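Local coordinates for protein glyceraldehyde-3-phosphate dehydrogenase (Sulfolobus solfataricus, PDB 1B7G) that oxidises D-glyceraldehyde 3-phosphate to 1,3-bisphosphoglycerate with phosphate in glycolysis, using NAD or, with marked preference, NADP as cofactor, at residues A[10-13]-A[14-18]; A[41-45]-A[46-50]; A[84-87]-A[88-91]. The protein carries 1 engineered substitution. One frame throughout, in Å; residues are numbered along the deposited sequence.

Interaction 1. Residues A[10-13]-A[14-18]; sequences GTIG and KRVAD. With SO4 (sulfate ion), chain G.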
ATOM      1  N   GLY A  10      12.427   1.086 -12.012  1.00 33.45           N
ATOM      2  CA  GLY A  10      11.329   0.088 -11.851  1.00 29.83           C
ATOM      3  C   GLY A  10      11.050  -0.014 -10.352  1.00 34.44           C
ATOM      4  O   GLY A  10      11.289   0.972  -9.630  1.00 23.53           O
ATOM      5  N   THR A  11      10.671  -1.193  -9.840  1.00 24.10           N
ATOM      6  CA  THR A  11      10.373  -1.309  -8.401  1.00 25.32           C
ATOM      7  C   THR A  11      11.522  -0.836  -7.529  1.00 21.29           C
ATOM      8  O   THR A  11      11.308  -0.107  -6.584  1.00 27.19           O
ATOM      9  CB  THR A  11      10.182  -2.823  -8.064  1.00 37.56           C
ATOM     10  OG1 THR A  11       9.024  -3.203  -8.810  1.00 28.75           O
ATOM     11  CG2 THR A  11       9.910  -3.043  -6.581  1.00 32.56           C
ATOM     12  N   ILE A  12      12.726  -1.370  -7.786  1.00 24.65           N
ATOM     13  CA  ILE A  12      13.900  -1.008  -6.982  1.00 27.26           C
ATOM     14  C   ILE A  12      14.412   0.412  -7.331  1.00 24.76           C
ATOM     15  O   ILE A  12      14.687   1.191  -6.441  1.00 26.08           O
ATOM     16  CB  ILE A  12      15.039  -2.000  -7.175  1.00 32.05           C
ATOM     17  CG1 ILE A  12      14.605  -3.468  -7.017  1.00 25.80           C
ATOM     18  CG2 ILE A  12      16.221  -1.697  -6.241  1.00 17.71           C
ATOM     19  CD1 ILE A  12      13.810  -3.754  -5.762  1.00 38.77           C
ATOM     20  N   GLY A  13      14.598   0.686  -8.626  1.00 22.61           N
ATOM     21  CA  GLY A  13      15.118   1.968  -9.077  1.00 26.64           C
ATOM     22  C   GLY A  13      14.324   3.161  -8.571  1.00 28.44           C
ATOM     23  O   GLY A  13      14.878   4.099  -8.030  1.00 26.50           O
ATOM     24  N   LYS A  14      12.981   3.148  -8.706  1.00 26.99           N
ATOM     25  CA  LYS A  14      12.196   4.273  -8.179  1.00 30.57           C
ATOM     26  C   LYS A  14      12.512   4.482  -6.706  1.00 31.29           C
ATOM     27  O   LYS A  14      12.575   5.627  -6.221  1.00 28.38           O
ATOM     28  CB  LYS A  14      10.723   4.117  -8.490  1.00 37.27           C
ATOM     29  CG  LYS A  14       9.894   3.153  -7.632  1.00 28.66           C
ATOM     30  CD  LYS A  14       8.519   2.994  -8.305  1.00 30.62           C
ATOM     31  CE  LYS A  14       7.763   1.785  -7.805  1.00 25.22           C
ATOM     32  NZ  LYS A  14       6.365   1.763  -8.335  1.00 23.33           N
ATOM     33  N   ARG A  15      12.658   3.427  -5.905  1.00 29.43           N
ATOM     34  CA  ARG A  15      12.960   3.569  -4.495  1.00 23.48           C
ATOM     35  C   ARG A  15      14.450   3.914  -4.289  1.00 22.57           C
ATOM     36  O   ARG A  15      14.739   4.650  -3.333  1.00 22.48           O
ATOM     37  CB  ARG A  15      12.622   2.298  -3.709  1.00 24.92           C
ATOM     38  CG  ARG A  15      11.167   1.881  -3.840  1.00 26.03           C
ATOM     39  CD  ARG A  15      11.030   0.369  -3.500  1.00 29.36           C
ATOM     40  NE  ARG A  15       9.642   0.240  -2.930  1.00 24.46           N
ATOM     41  CZ  ARG A  15       8.600  -0.034  -3.710  1.00 22.48           C
ATOM     42  NH1 ARG A  15       8.785  -0.201  -5.018  1.00 28.72           N
ATOM     43  NH2 ARG A  15       7.393  -0.189  -3.199  1.00 22.12           N
ATOM     44  N   VAL A  16      15.342   3.474  -5.143  1.00 24.18           N
ATOM     45  CA  VAL A  16      16.761   3.901  -4.911  1.00 25.37           C
ATOM     46  C   VAL A  16      16.886   5.384  -5.265  1.00 29.78           C
ATOM     47  O   VAL A  16      17.586   6.133  -4.566  1.00 30.91           O
ATOM     48  CB  VAL A  16      17.777   3.014  -5.580  1.00 30.17           C
ATOM     49  CG1 VAL A  16      19.163   3.660  -5.464  1.00 18.74           C
ATOM     50  CG2 VAL A  16      17.837   1.616  -4.844  1.00 23.66           C
ATOM     51  N   ALA A  17      16.112   5.827  -6.262  1.00 26.94           N
ATOM     52  CA  ALA A  17      16.121   7.267  -6.604  1.00 29.25           C
ATOM     53  C   ALA A  17      15.602   8.103  -5.459  1.00 27.62           C
ATOM     54  O   ALA A  17      16.305   9.055  -5.047  1.00 29.99           O
ATOM     55  CB  ALA A  17      15.412   7.521  -7.910  1.00 27.30           C
ATOM     56  N   ASP A  18      14.485   7.722  -4.832  1.00 28.29           N
ATOM     57  CA  ASP A  18      13.971   8.425  -3.690  1.00 30.05           C
ATOM     58  C   ASP A  18      14.919   8.416  -2.485  1.00 35.02           C
ATOM     59  O   ASP A  18      15.039   9.454  -1.810  1.00 29.70           O
ATOM     60  CB  ASP A  18      12.595   7.939  -3.268  1.00 33.74           C
ATOM     61  CG  ASP A  18      11.467   8.417  -4.149  1.00 34.89           C
ATOM     62  OD1 ASP A  18      11.681   9.208  -5.095  1.00 34.30           O
ATOM     63  OD2 ASP A  18      10.326   7.990  -3.891  1.00 33.67           O
TER
HETATM   64  S   SO4 G 610       9.899  -3.875 -12.529  1.00 80.19           S
HETATM   65  O1  SO4 G 610       8.883  -2.780 -12.653  1.00 83.14           O
HETATM   66  O2  SO4 G 610      10.649  -3.712 -11.240  1.00 80.95           O
HETATM   67  O3  SO4 G 610      10.853  -3.792 -13.685  1.00 81.86           O
HETATM   68  O4  SO4 G 610       9.217  -5.214 -12.550  1.00 84.53           O
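The guanidinium of R15 meets T11 at an edge, where the carbonyl oxygen of T11 lies in the guanidinium plane and accepts a bond from NH1 (NH1 to O 3.0 Å, N-H...O 166°). At the oxygen, the C=O...N angle is 123°, with NH1 tilted moderately from the carbonyl plane. The CG2 methyl of T11 also touches NH1, and the two side chains run side by side in the same direction. The remaining nitrogens are directed elsewhere: NE forms a salt bridge with D274, while the pair of NH2 with E301 is long and weak.

One residue back, K14 has its CG wedged between backbone N and carbonyl carbon (chi1 78°), which lays the extended chain against the carbonyl of G10; CG comes to 3.3 Å from G10 O. G10 O also accepts the K14 amide (K14 N to G10 O 2.9 Å). The K14 chain ends in charge pairs, with E39 and with E263 and D267 of the second subunit. On another side of the helix, I12 CG2 meets V16 CG2 at 3.9 Å, and V16 N bonds to I12 O in the same turn.

At the start of the helix T11 N donates to O2 of the sulfate (T11 N to O2 2.9 Å), and K172 binds the same ion. T11 OG1 is itself hydrogen-bonded to K172. A side chain at G10 would run into O2. Glycines at G10 and G13 and an anion at the N-terminal amides fit the GxGxxG turn of a Rossmann beta-alpha-beta unit, and the sulfate probably marks a phosphate position in the nucleotide site, to which T11 and I12 belong by similarity.

Interaction 2. Residues A[41-45]-A[46-50]; sequences FIAHR and RGIRI. Unlike the reference sequence in segment 46-50: I48 (reference Tyr).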
ATOM      1  N   PHE A  41       5.760   8.825 -15.955  1.00 33.04           N
ATOM      2  CA  PHE A  41       4.914   9.992 -15.827  1.00 38.04           C
ATOM      3  C   PHE A  41       5.114  10.641 -14.458  1.00 41.26           C
ATOM      4  O   PHE A  41       5.419  11.820 -14.277  1.00 33.90           O
ATOM      5  CB  PHE A  41       3.429   9.582 -15.947  1.00 33.54           C
ATOM      6  CG  PHE A  41       2.496  10.772 -15.970  1.00 35.43           C
ATOM      7  CD1 PHE A  41       2.500  11.639 -17.045  1.00 44.22           C
ATOM      8  CD2 PHE A  41       1.616  11.014 -14.938  1.00 42.84           C
ATOM      9  CE1 PHE A  41       1.650  12.729 -17.080  1.00 48.28           C
ATOM     10  CE2 PHE A  41       0.765  12.097 -14.957  1.00 46.84           C
ATOM     11  CZ  PHE A  41       0.780  12.969 -16.039  1.00 40.89           C
ATOM     12  N   ILE A  42       4.943   9.807 -13.432  1.00 36.28           N
ATOM     13  CA  ILE A  42       5.065  10.245 -12.048  1.00 36.38           C
ATOM     14  C   ILE A  42       6.447  10.740 -11.691  1.00 36.35           C
ATOM     15  O   ILE A  42       6.543  11.748 -10.955  1.00 37.66           O
ATOM     16  CB  ILE A  42       4.536   9.174 -11.074  1.00 28.82           C
ATOM     17  CG1 ILE A  42       3.078   8.914 -11.398  1.00 30.65           C
ATOM     18  CG2 ILE A  42       4.738   9.656  -9.628  1.00 30.97           C
ATOM     19  CD1 ILE A  42       2.350   7.902 -10.547  1.00 33.26           C
ATOM     20  N   ALA A  43       7.510  10.169 -12.230  1.00 30.64           N
ATOM     21  CA  ALA A  43       8.856  10.672 -11.978  1.00 31.57           C
ATOM     22  C   ALA A  43       8.994  12.091 -12.564  1.00 36.71           C
ATOM     23  O   ALA A  43       9.509  13.028 -11.936  1.00 33.40           O
ATOM     24  CB  ALA A  43       9.867   9.750 -12.646  1.00 34.01           C
ATOM     25  N   HIS A  44       8.607  12.209 -13.843  1.00 34.14           N
ATOM     26  CA  HIS A  44       8.634  13.441 -14.568  1.00 36.13           C
ATOM     27  C   HIS A  44       7.915  14.569 -13.805  1.00 42.03           C
ATOM     28  O   HIS A  44       8.479  15.653 -13.663  1.00 38.00           O
ATOM     29  CB  HIS A  44       8.001  13.373 -15.968  1.00 36.95           C
ATOM     30  CG  HIS A  44       8.014  14.762 -16.576  1.00 43.06           C
ATOM     31  ND1 HIS A  44       9.134  15.561 -16.436  1.00 44.89           N
ATOM     32  CD2 HIS A  44       7.100  15.490 -17.244  1.00 51.07           C
ATOM     33  CE1 HIS A  44       8.904  16.722 -17.033  1.00 48.07           C
ATOM     34  NE2 HIS A  44       7.685  16.710 -17.524  1.00 45.73           N
ATOM     35  N   ARG A  45       6.720  14.279 -13.327  1.00 38.44           N
ATOM     36  CA  ARG A  45       5.940  15.213 -12.550  1.00 49.38           C
ATOM     37  C   ARG A  45       6.617  15.615 -11.258  1.00 51.53           C
ATOM     38  O   ARG A  45       6.472  16.762 -10.830  1.00 54.06           O
ATOM     39  CB  ARG A  45       4.534  14.667 -12.281  1.00 54.20           C
ATOM     40  CG  ARG A  45       3.668  14.720 -13.543  1.00 74.72           C
ATOM     41  CD  ARG A  45       2.209  14.456 -13.232  1.00 86.28           C
ATOM     42  NE  ARG A  45       1.476  15.619 -12.768  1.00 90.42           N
ATOM     43  CZ  ARG A  45       1.422  16.053 -11.515  1.00 95.29           C
ATOM     44  NH1 ARG A  45       2.054  15.420 -10.535  1.00 95.95           N
ATOM     45  NH2 ARG A  45       0.713  17.143 -11.239  1.00 95.42           N
ATOM     46  N   ARG A  46       7.435  14.748 -10.660  1.00 49.43           N
ATOM     47  CA  ARG A  46       8.187  15.135  -9.483  1.00 45.65           C
ATOM     48  C   ARG A  46       9.477  15.866  -9.826  1.00 45.36           C
ATOM     49  O   ARG A  46      10.306  16.083  -8.931  1.00 41.64           O
ATOM     50  CB  ARG A  46       8.504  13.884  -8.650  1.00 53.28           C
ATOM     51  CG  ARG A  46       7.281  13.357  -7.918  1.00 42.62           C
ATOM     52  CD  ARG A  46       7.662  12.265  -6.949  1.00 47.85           C
ATOM     53  NE  ARG A  46       8.798  12.639  -6.105  1.00 48.22           N
ATOM     54  CZ  ARG A  46       9.665  11.737  -5.638  1.00 55.16           C
ATOM     55  NH1 ARG A  46       9.526  10.443  -5.928  1.00 38.27           N
ATOM     56  NH2 ARG A  46      10.671  12.138  -4.872  1.00 40.68           N
ATOM     57  N   GLY A  47       9.744  16.145 -11.104  1.00 38.92           N
ATOM     58  CA  GLY A  47      10.948  16.874 -11.475  1.00 44.14           C
ATOM     59  C   GLY A  47      12.173  16.013 -11.705  1.00 44.40           C
ATOM     60  O   GLY A  47      13.290  16.507 -11.933  1.00 38.63           O
ATOM     61  N   ILE A  48      11.973  14.687 -11.679  1.00 40.60           N
ATOM     62  CA  ILE A  48      13.102  13.793 -11.937  1.00 34.72           C
ATOM     63  C   ILE A  48      13.414  13.763 -13.422  1.00 33.63           C
ATOM     64  O   ILE A  48      12.557  13.570 -14.281  1.00 35.47           O
ATOM     65  CB  ILE A  48      12.777  12.381 -11.374  1.00 32.58           C
ATOM     66  CG1 ILE A  48      12.606  12.467  -9.851  1.00 26.12           C
ATOM     67  CG2 ILE A  48      13.916  11.427 -11.720  1.00 32.33           C
ATOM     68  CD1 ILE A  48      11.952  11.216  -9.247  1.00 36.83           C
ATOM     69  N   ARG A  49      14.662  13.986 -13.774  1.00 33.05           N
ATOM     70  CA  ARG A  49      15.123  13.945 -15.155  1.00 36.30           C
ATOM     71  C   ARG A  49      15.166  12.498 -15.656  1.00 39.60           C
ATOM     72  O   ARG A  49      15.826  11.661 -15.023  1.00 36.92           O
ATOM     73  CB  ARG A  49      16.532  14.538 -15.244  1.00 34.89           C
ATOM     74  CG  ARG A  49      16.526  16.069 -15.119  1.00 47.26           C
ATOM     75  CD  ARG A  49      17.953  16.612 -15.243  1.00 55.90           C
ATOM     76  NE  ARG A  49      17.992  18.019 -14.910  1.00 73.97           N
ATOM     77  CZ  ARG A  49      19.014  18.808 -14.650  1.00 75.84           C
ATOM     78  NH1 ARG A  49      20.267  18.374 -14.649  1.00 80.24           N
ATOM     79  NH2 ARG A  49      18.768  20.088 -14.376  1.00 79.11           N
ATOM     80  N   ILE A  50      14.520  12.249 -16.773  1.00 34.51           N
ATOM     81  CA  ILE A  50      14.491  10.933 -17.376  1.00 38.13           C
ATOM     82  C   ILE A  50      15.307  10.833 -18.651  1.00 40.53           C
ATOM     83  O   ILE A  50      15.141  11.597 -19.599  1.00 39.11           O
ATOM     84  CB  ILE A  50      13.051  10.499 -17.714  1.00 36.27           C
ATOM     85  CG1 ILE A  50      12.173  10.590 -16.459  1.00 35.44           C
ATOM     86  CG2 ILE A  50      13.075   9.083 -18.297  1.00 35.97           C
ATOM     87  CD1 ILE A  50      10.705  10.373 -16.776  1.00 41.16           C
TER
HETATM   88  O   HOH W   1      11.773  14.655 -16.604  1.00 41.23           O
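R46 lays its CB and CG against the last carbonyls of helix 38-45 before its tip turns off. Its CB lies 3.5 Å from the carbonyl oxygen of A43, and CG is equally close to the oxygen of I42, which also accepts the R46 amide. CD passes the same oxygen more loosely, and a bend at chi3 (49°) turns the chain. One face of the guanidinium then has I48 CD1 4.2 Å above its plane, offset toward the rim, while NH1 reaches D18 in a salt bridge.

The helix ends just before R46, and G47, with positive phi, reverses the chain. G47 N bonds to H44 O, from above the carbonyl plane, and I48 N returns to A43 O at 3.0 Å. I48, which replaces the tyrosine of the reference sequence, packs its CB against A43 CB (4.1 Å). I50 sends CD1 to H44 CB at a similar distance. A water joins H44 ND1 to the carbonyl of I48, donating to I48 O (water to I48 O 2.7 Å). These return bonds, with an apolar contact between A43 and I48, form a Schellman motif that caps helix 38-45 and leads into edge strand 50-51 of the Rossmann domain.

Interaction 3. Residues A[84-87]-A[88-91]; sequences TTPN and GVGA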
ATOM      1  N   THR A  84      19.822  -0.823 -11.778  1.00 31.21           N
ATOM      2  CA  THR A  84      18.660  -1.562 -11.283  1.00 33.55           C
ATOM      3  C   THR A  84      17.831  -2.072 -12.450  1.00 26.69           C
ATOM      4  O   THR A  84      16.601  -2.119 -12.400  1.00 32.51           O
ATOM      5  CB  THR A  84      17.782  -0.728 -10.349  1.00 28.96           C
ATOM      6  OG1 THR A  84      17.293   0.437 -11.015  1.00 33.12           O
ATOM      7  CG2 THR A  84      18.517  -0.290  -9.099  1.00 33.60           C
ATOM      8  N   THR A  85      18.503  -2.446 -13.521  1.00 27.37           N
ATOM      9  CA  THR A  85      17.915  -2.981 -14.717  1.00 27.61           C
ATOM     10  C   THR A  85      17.517  -4.463 -14.487  1.00 31.43           C
ATOM     11  O   THR A  85      18.051  -5.099 -13.598  1.00 29.81           O
ATOM     12  CB  THR A  85      18.923  -2.935 -15.884  1.00 28.03           C
ATOM     13  OG1 THR A  85      20.091  -3.720 -15.570  1.00 30.54           O
ATOM     14  CG2 THR A  85      19.336  -1.499 -16.151  1.00 29.66           C
ATOM     15  N   PRO A  86      16.787  -5.029 -15.411  1.00 32.33           N
ATOM     16  CA  PRO A  86      16.331  -6.412 -15.284  1.00 36.45           C
ATOM     17  C   PRO A  86      17.453  -7.401 -15.187  1.00 36.15           C
ATOM     18  O   PRO A  86      18.601  -7.114 -15.582  1.00 34.69           O
ATOM     19  CB  PRO A  86      15.366  -6.571 -16.447  1.00 32.89           C
ATOM     20  CG  PRO A  86      15.012  -5.192 -16.912  1.00 36.30           C
ATOM     21  CD  PRO A  86      16.216  -4.332 -16.605  1.00 32.77           C
ATOM     22  N   ASN A  87      17.258  -8.608 -14.618  1.00 37.60           N
ATOM     23  CA  ASN A  87      18.380  -9.554 -14.531  1.00 39.28           C
ATOM     24  C   ASN A  87      18.998  -9.722 -15.917  1.00 38.00           C
ATOM     25  O   ASN A  87      18.306  -9.912 -16.914  1.00 34.83           O
ATOM     26  CB  ASN A  87      18.041 -10.941 -14.005  1.00 36.11           C
ATOM     27  CG  ASN A  87      17.231 -10.923 -12.726  1.00 42.75           C
ATOM     28  OD1 ASN A  87      17.349 -10.014 -11.908  1.00 31.81           O
ATOM     29  ND2 ASN A  87      16.384 -11.931 -12.555  1.00 38.85           N
ATOM     30  N   GLY A  88      20.336  -9.703 -15.954  1.00 33.26           N
ATOM     31  CA  GLY A  88      21.027  -9.868 -17.224  1.00 34.65           C
ATOM     32  C   GLY A  88      21.298  -8.562 -17.953  1.00 36.15           C
ATOM     33  O   GLY A  88      22.250  -8.480 -18.724  1.00 38.62           O
ATOM     34  N   VAL A  89      20.532  -7.504 -17.714  1.00 39.51           N
ATOM     35  CA  VAL A  89      20.774  -6.222 -18.409  1.00 35.84           C
ATOM     36  C   VAL A  89      21.964  -5.524 -17.812  1.00 38.04           C
ATOM     37  O   VAL A  89      22.739  -4.824 -18.476  1.00 41.57           O
ATOM     38  CB  VAL A  89      19.484  -5.402 -18.426  1.00 42.27           C
ATOM     39  CG1 VAL A  89      19.663  -4.043 -19.085  1.00 43.10           C
ATOM     40  CG2 VAL A  89      18.374  -6.191 -19.153  1.00 35.86           C
ATOM     41  N   GLY A  90      22.276  -5.767 -16.537  1.00 33.18           N
ATOM     42  CA  GLY A  90      23.414  -5.121 -15.895  1.00 34.61           C
ATOM     43  C   GLY A  90      24.717  -5.468 -16.591  1.00 36.69           C
ATOM     44  O   GLY A  90      25.571  -4.613 -16.775  1.00 36.95           O
ATOM     45  N   ALA A  91      24.858  -6.715 -16.977  1.00 33.13           N
ATOM     46  CA  ALA A  91      25.993  -7.241 -17.695  1.00 36.45           C
ATOM     47  C   ALA A  91      26.114  -6.614 -19.083  1.00 35.59           C
ATOM     48  O   ALA A  91      27.202  -6.548 -19.643  1.00 37.37           O
ATOM     49  CB  ALA A  91      25.826  -8.765 -17.847  1.00 36.92           C
TER
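The carbonyl oxygen of P86 accepts the amide of V89 (N to O 2.9 Å, N-H...O 159°), the bond that closes the four-residue turn P86-N87-G88-V89. The donor is tilted out of the carbonyl plane. N87 has extended backbone angles and G88 has positive phi (90°), which makes this a type II turn; a CB on G88 would clash with the carbonyl oxygen of N87.

The side chain of V89 folds back onto the residues before the turn. CG1 sits anti to the backbone N (chi1 178°), and this directs it at T85, where it presses on CB at 3.5 Å, tighter than an ordinary carbon contact. The other methyl, CG2, lies over one face of the proline ring, nearest CD (V89 CG2 to P86 CD 3.8 Å), so that the two branches straddle the junction between T85 and P86. V89 CB itself rests 3.4 Å from T85 OG1. That hydroxyl is hydrogen-bonded to D83, and although it approaches the amide of G90, the angle there is too poor for a bond; G90 N is taken by the carboxylate of E110 instead. An alanine in place of V89 would probably keep the turn bond but open a gap beside T85 and P86, leaving the proline ring without its methyl neighbour.

The helix follows directly, and E110 takes amides at its start: G90, and more weakly G88 and A91. The CB of N87 points away from 88-91, and its side chain comes to about 3 Å, between nearest atoms, from G109, a residue of the NAD site by similarity. The whole is a strand-turn-helix connection of the Rossmann domain, carrying the chain from strand 80-83 into helix 89-99 beside the nucleotide pocket.

In the fold
From the N terminus, the chain leaves strand 2-7 and makes interaction 1 in the opening turns of helix 11-21. Strand 26-32 and helix 38-45 follow, and interaction 2 closes the passage from that helix into strand 50-51. Farther on, interaction 3 turns the chain from strand 80-83 into helix 89-99. The three are strictly in series; none nests in or crosses another. Interactions 1 and 2 meet through the salt bridge of D18 OD1 with R46 NH1 (2.6 Å), and both touch the second subunit. Interactions 1 and 3 pack where G13 CA lies 3.3 Å from T84 OG1. Interactions 2 and 3 do not touch, so helix 11-21 links both regions of the parallel Rossmann sheet.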